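Local coordinates for protein 455aa long hypothetical phospho-sugar mutase (Sulfolobus tokodaii, PDB 2F7L) that interconverts the 6-phosphate and 1-phosphate forms of glucosamine and galactosamine, supplying the synthesis of UDP-N-acetylglucosamine and UDP-N-acetylgalactosamine, at residues Val256-Arg261 / Phe325-Gly330; Pro215-Asp220 / Arg246-Asp251. All blocks are in the same frame, centred on the assembly; numbering follows the deposited sequence.

Contact 1 (Val256-Arg261 / Phe325-Gly330)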
loop_
_atom_site.group_PDB
_atom_site.type_symbol
_atom_site.label_atom_id
_atom_site.label_comp_id
_atom_site.label_asym_id
_atom_site.label_seq_id
_atom_site.Cartn_x
_atom_site.Cartn_y
_atom_site.Cartn_z
ATOM N N VAL A 256 -7.611 -16.981 1.972
ATOM C CA VAL A 256 -6.881 -15.756 1.726
ATOM C C VAL A 256 -5.472 -15.875 2.316
ATOM O O VAL A 256 -5.272 -16.523 3.341
ATOM C CB VAL A 256 -7.639 -14.497 2.292
ATOM C CG1 VAL A 256 -9.088 -14.821 2.555
ATOM C CG2 VAL A 256 -6.953 -13.971 3.519
ATOM N N GLN A 257 -4.506 -15.268 1.633
ATOM C CA GLN A 257 -3.107 -15.271 2.050
ATOM C C GLN A 257 -2.717 -13.842 2.444
ATOM O O GLN A 257 -3.076 -12.882 1.770
ATOM C CB GLN A 257 -2.236 -15.744 0.891
ATOM C CG GLN A 257 -2.568 -17.153 0.382
ATOM C CD GLN A 257 -2.178 -18.234 1.380
ATOM O OE1 GLN A 257 -1.311 -18.022 2.233
ATOM N NE2 GLN A 257 -2.799 -19.396 1.264
ATOM N N TRP A 258 -1.973 -13.690 3.529
ATOM C CA TRP A 258 -1.621 -12.348 3.965
ATOM C C TRP A 258 -0.515 -11.672 3.156
ATOM O O TRP A 258 0.372 -12.321 2.576
ATOM C CB TRP A 258 -1.268 -12.335 5.454
ATOM C CG TRP A 258 -1.565 -11.002 6.091
ATOM C CD1 TRP A 258 -0.746 -10.286 6.922
ATOM C CD2 TRP A 258 -2.720 -10.175 5.859
ATOM N NE1 TRP A 258 -1.311 -9.066 7.208
ATOM C CE2 TRP A 258 -2.521 -8.972 6.568
ATOM C CE3 TRP A 258 -3.899 -10.332 5.116
ATOM C CZ2 TRP A 258 -3.455 -7.927 6.549
ATOM C CZ3 TRP A 258 -4.825 -9.290 5.095
ATOM C CH2 TRP A 258 -4.595 -8.109 5.807
ATOM N N GLY A 259 -0.590 -10.347 3.126
ATOM C CA GLY A 259 0.365 -9.564 2.374
ATOM C C GLY A 259 1.823 -9.946 2.456
ATOM O O GLY A 259 2.538 -9.802 1.471
ATOM N N ASP A 260 2.283 -10.396 3.618
ATOM C CA ASP A 260 3.680 -10.786 3.761
ATOM C C ASP A 260 3.967 -12.211 3.237
ATOM O O ASP A 260 5.112 -12.543 2.906
ATOM C CB ASP A 260 4.131 -10.627 5.223
ATOM C CG ASP A 260 3.144 -11.228 6.221
ATOM O OD1 ASP A 260 3.439 -11.204 7.433
ATOM O OD2 ASP A 260 2.078 -11.723 5.807
ATOM N N ARG A 261 2.936 -13.049 3.147
ATOM C CA ARG A 261 3.123 -14.401 2.622
ATOM C C ARG A 261 3.407 -14.264 1.117
ATOM O O ARG A 261 4.354 -14.849 0.582
ATOM C CB ARG A 261 1.864 -15.254 2.821
ATOM C CG ARG A 261 1.327 -15.333 4.246
ATOM C CD ARG A 261 2.337 -15.949 5.121
ATOM N NE ARG A 261 1.876 -16.166 6.489
ATOM C CZ ARG A 261 1.522 -15.207 7.330
ATOM N NH1 ARG A 261 1.554 -13.944 6.946
ATOM N NH2 ARG A 261 1.201 -15.509 8.577
ATOM N N PHE A 325 7.901 -4.638 0.436
ATOM C CA PHE A 325 6.501 -4.989 0.615
ATOM C C PHE A 325 6.042 -4.813 2.060
ATOM O O PHE A 325 6.862 -4.660 2.975
ATOM C CB PHE A 325 6.212 -6.417 0.133
ATOM C CG PHE A 325 6.813 -7.500 0.988
ATOM C CD1 PHE A 325 8.117 -7.943 0.773
ATOM C CD2 PHE A 325 6.068 -8.093 2.009
ATOM C CE1 PHE A 325 8.673 -8.965 1.559
ATOM C CE2 PHE A 325 6.607 -9.103 2.795
ATOM C CZ PHE A 325 7.915 -9.542 2.570
ATOM N N GLU A 326 4.722 -4.789 2.243
ATOM C CA GLU A 326 4.120 -4.658 3.561
ATOM C C GLU A 326 3.250 -5.876 3.784
ATOM O O GLU A 326 2.814 -6.497 2.832
ATOM C CB GLU A 326 3.244 -3.408 3.663
ATOM C CG GLU A 326 3.994 -2.097 3.720
ATOM C CD GLU A 326 3.372 -1.117 4.718
ATOM O OE1 GLU A 326 3.741 -1.153 5.921
ATOM O OE2 GLU A 326 2.496 -0.316 4.303
ATOM N N GLU A 327 2.978 -6.206 5.040
ATOM C CA GLU A 327 2.157 -7.365 5.350
ATOM C C GLU A 327 0.700 -7.164 4.940
ATOM O O GLU A 327 -0.084 -8.118 4.865
ATOM C CB GLU A 327 2.268 -7.685 6.844
ATOM C CG GLU A 327 2.180 -6.494 7.783
ATOM C CD GLU A 327 0.769 -5.956 7.938
ATOM O OE1 GLU A 327 -0.151 -6.782 8.122
ATOM O OE2 GLU A 327 0.578 -4.713 7.889
ATOM N N ASN A 328 0.357 -5.917 4.644
ATOM C CA ASN A 328 -1.002 -5.551 4.253
ATOM C C ASN A 328 -1.299 -5.643 2.746
ATOM O O ASN A 328 -2.350 -5.200 2.304
ATOM C CB ASN A 328 -1.308 -4.118 4.727
ATOM C CG ASN A 328 -0.376 -3.056 4.091
ATOM O OD1 ASN A 328 -0.114 -3.053 2.879
ATOM N ND2 ASN A 328 0.107 -2.140 4.919
ATOM N N GLY A 329 -0.401 -6.237 1.969
ATOM C CA GLY A 329 -0.600 -6.311 0.529
ATOM C C GLY A 329 0.305 -5.198 0.055
ATOM O O GLY A 329 1.030 -4.625 0.867
ATOM N N GLY A 330 0.308 -4.832 -1.205
ATOM C CA GLY A 330 1.232 -3.753 -1.506
ATOM C C GLY A 330 2.665 -4.260 -1.455
ATOM O O GLY A 330 3.232 -4.593 -0.416
#
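The indole N-H of W258 points at the carboxylate of E327: NE1 gives OE1 a hydrogen bond of 2.7 Å, with an N-H...O angle of 155°; OE1 lies near the indole plane and is met on the anti side of its own carboxylate. E327 is bent at chi2 (75°), which carries its acid end back alongside the indole, while its own backbone O sits over one ring face, 3.1 Å from W258 CE2. Tryptophan suits the place by offering both a broad apolar surface and one fixed donor. These residues join the start of helix 259-272 to the turn linking strands 323-326 and 329-332 in alpha/beta/alpha domain III. That type I turn, E326 to G329, probably corresponds to the sugar-recognition loop of related phosphohexose mutases. G259 lets the helix come in so close: its CA lies 3.4 Å from G329 N, and a CB would run into that nitrogen and E327 O. Next along, D260 CG packs on E327 CB at 3.7 Å, their carboxylate planes 85° apart. D260 OD2 turns instead to R261 NH1 in a salt bridge, and OD1 accepts from S288 N. The ring of F325 meets D260 CB at its edge.

Contact 2 (Pro215-Asp220 / Arg246-Asp251)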
loop_
_atom_site.group_PDB
_atom_site.type_symbol
_atom_site.label_atom_id
_atom_site.label_comp_id
_atom_site.label_asym_id
_atom_site.label_seq_id
_atom_site.Cartn_x
_atom_site.Cartn_y
_atom_site.Cartn_z
ATOM N N PRO A 215 -13.648 -1.378 1.756
ATOM C CA PRO A 215 -12.604 -1.304 0.731
ATOM C C PRO A 215 -11.253 -1.909 1.096
ATOM O O PRO A 215 -10.466 -2.242 0.226
ATOM C CB PRO A 215 -12.508 0.198 0.439
ATOM C CG PRO A 215 -13.061 0.841 1.701
ATOM C CD PRO A 215 -14.197 -0.049 2.061
ATOM N N GLU A 216 -10.966 -2.047 2.379
ATOM C CA GLU A 216 -9.684 -2.596 2.759
ATOM C C GLU A 216 -9.763 -4.105 2.872
ATOM O O GLU A 216 -10.487 -4.628 3.705
ATOM C CB GLU A 216 -9.236 -1.981 4.070
ATOM C CG GLU A 216 -8.030 -2.654 4.675
ATOM C CD GLU A 216 -7.821 -2.250 6.115
ATOM O OE1 GLU A 216 -8.844 -1.992 6.800
ATOM O OE2 GLU A 216 -6.651 -2.208 6.566
ATOM N N PRO A 217 -9.014 -4.828 2.022
ATOM C CA PRO A 217 -9.000 -6.291 2.017
ATOM C C PRO A 217 -8.370 -6.943 3.252
ATOM O O PRO A 217 -7.165 -6.850 3.495
ATOM C CB PRO A 217 -8.262 -6.612 0.721
ATOM C CG PRO A 217 -7.304 -5.498 0.610
ATOM C CD PRO A 217 -8.145 -4.304 0.956
ATOM N N THR A 218 -9.212 -7.615 4.028
ATOM C CA THR A 218 -8.791 -8.288 5.260
ATOM C C THR A 218 -9.425 -9.670 5.263
ATOM O O THR A 218 -10.362 -9.927 4.493
ATOM C CB THR A 218 -9.307 -7.543 6.492
ATOM O OG1 THR A 218 -10.737 -7.526 6.461
ATOM C CG2 THR A 218 -8.802 -6.119 6.507
ATOM N N PHE A 219 -8.918 -10.562 6.114
ATOM C CA PHE A 219 -9.491 -11.901 6.190
ATOM C C PHE A 219 -10.989 -11.755 6.437
ATOM O O PHE A 219 -11.783 -12.593 6.018
ATOM C CB PHE A 219 -8.891 -12.711 7.336
ATOM C CG PHE A 219 -7.484 -13.137 7.108
ATOM C CD1 PHE A 219 -6.426 -12.264 7.351
ATOM C CD2 PHE A 219 -7.202 -14.421 6.673
ATOM C CE1 PHE A 219 -5.090 -12.674 7.163
ATOM C CE2 PHE A 219 -5.882 -14.839 6.478
ATOM C CZ PHE A 219 -4.823 -13.960 6.726
ATOM N N ASP A 220 -11.393 -10.687 7.112
ATOM C CA ASP A 220 -12.810 -10.525 7.375
ATOM C C ASP A 220 -13.613 -9.977 6.202
ATOM O O ASP A 220 -14.718 -10.448 5.938
ATOM C CB ASP A 220 -13.029 -9.642 8.594
ATOM C CG ASP A 220 -14.295 -10.011 9.334
ATOM O OD1 ASP A 220 -15.335 -9.307 9.201
ATOM O OD2 ASP A 220 -14.242 -11.048 10.037
ATOM N N ARG A 246 -2.716 -1.902 -3.142
ATOM C CA ARG A 246 -2.555 -3.109 -2.352
ATOM C C ARG A 246 -3.124 -4.321 -3.083
ATOM O O ARG A 246 -4.036 -4.199 -3.902
ATOM C CB ARG A 246 -3.244 -2.933 -0.997
ATOM C CG ARG A 246 -2.284 -2.923 0.147
ATOM C CD ARG A 246 -2.594 -1.844 1.132
ATOM N NE ARG A 246 -3.937 -1.936 1.669
ATOM C CZ ARG A 246 -4.256 -1.581 2.911
ATOM N NH1 ARG A 246 -3.315 -1.126 3.729
ATOM N NH2 ARG A 246 -5.520 -1.643 3.329
ATOM N N ALA A 247 -2.573 -5.490 -2.788
ATOM C CA ALA A 247 -3.035 -6.714 -3.415
ATOM C C ALA A 247 -2.882 -7.932 -2.499
ATOM O O ALA A 247 -1.763 -8.373 -2.237
ATOM C CB ALA A 247 -2.267 -6.947 -4.720
ATOM N N ILE A 248 -3.979 -8.463 -1.969
ATOM C CA ILE A 248 -3.838 -9.667 -1.174
ATOM C C ILE A 248 -4.532 -10.780 -1.958
ATOM O O ILE A 248 -5.636 -10.597 -2.479
ATOM C CB ILE A 248 -4.403 -9.540 0.275
ATOM C CG1 ILE A 248 -5.812 -9.011 0.254
ATOM C CG2 ILE A 248 -3.499 -8.644 1.131
ATOM C CD1 ILE A 248 -6.364 -8.883 1.632
ATOM N N PHE A 249 -3.845 -11.914 -2.077
ATOM C CA PHE A 249 -4.330 -13.057 -2.847
ATOM C C PHE A 249 -5.111 -14.128 -2.115
ATOM O O PHE A 249 -5.061 -14.245 -0.886
ATOM C CB PHE A 249 -3.159 -13.731 -3.574
ATOM C CG PHE A 249 -2.407 -12.811 -4.504
ATOM C CD1 PHE A 249 -1.444 -11.936 -4.011
ATOM C CD2 PHE A 249 -2.670 -12.818 -5.878
ATOM C CE1 PHE A 249 -0.741 -11.082 -4.866
ATOM C CE2 PHE A 249 -1.972 -11.960 -6.749
ATOM C CZ PHE A 249 -1.003 -11.090 -6.241
ATOM N N ILE A 250 -5.829 -14.915 -2.905
ATOM C CA ILE A 250 -6.644 -16.016 -2.399
ATOM C C ILE A 250 -6.348 -17.185 -3.327
ATOM O O ILE A 250 -6.674 -17.116 -4.507
ATOM C CB ILE A 250 -8.140 -15.659 -2.468
ATOM C CG1 ILE A 250 -8.378 -14.328 -1.748
ATOM C CG2 ILE A 250 -8.970 -16.747 -1.819
ATOM C CD1 ILE A 250 -9.810 -13.832 -1.841
ATOM N N ASP A 251 -5.721 -18.241 -2.809
ATOM C CA ASP A 251 -5.363 -19.397 -3.639
ATOM C C ASP A 251 -6.508 -20.343 -4.001
ATOM O O ASP A 251 -7.653 -20.177 -3.559
ATOM C CB ASP A 251 -4.261 -20.206 -2.977
ATOM C CG ASP A 251 -4.715 -20.850 -1.680
ATOM O OD1 ASP A 251 -5.942 -21.087 -1.527
ATOM O OD2 ASP A 251 -3.836 -21.126 -0.820
#
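The pyrrolidine ring of P217 lies across the side chain of I248, with P217 CG 3.8 Å from I248 CG1. This apolar pair fastens the loop before helix 223-231 to strand 248-251, which forms one edge of the mixed four-stranded sheet in alpha/beta/alpha domain II and runs antiparallel to its neighbour 236-239. Proline fits here because its rigid ring presents a compact apolar surface without a backbone N-H to satisfy, and isoleucine because its branch reaches from a buried strand with no polar end. With I248 CG1 placed between the backbone N and the carbonyl carbon (chi1 51°) and CD1 extended beyond it, the longer branch is directed at P217. Shortening I248 to an alanine is likely to leave a gap beside the P217 ring, with the longer branch that fills that space removed. Within the loop itself, S221 OG bonds to E216 O and T218 N.

Two residues before strand 248-251, R246 reaches the same loop by charge. It closes the DGDADR metal-binding segment, in which D241, D243 and D245 are magnesium ligands by similarity, and its backbone N bonds to D241 OD1. Bent at chi2 and chi3, its side chain turns to E216, whose extended chain carries its carboxylate up to R246, and the carboxylate and guanidinium planes are 13° apart. The salt bridge is nonetheless weak: R246 NH2 gives E216 OE2 one hydrogen bond of 3.5 Å, with an N-H...O angle of 145°.

In the fold
Contact 2 lies in domain II and contact 1 largely in domain III, their centres 8 Å apart. Q257, in the connection from strand 248-251 to helix 259-272, ties them together: its N probably bonds to F249 O at 2.8 Å, and its NE2 to D251 OD2 at 2.9 Å. W258 of contact 1 extends the apolar cover of contact 2, touching I248 and meeting the ring of F219 with planes about 30° apart. Toward the active site, N328 packs on R246. The R246 side chain comes within about 3 Å of that of D241 and about 4 Å of that of D245, both magnesium ligands by similarity, whereas the side chain of N328 stays about 7 Å from each.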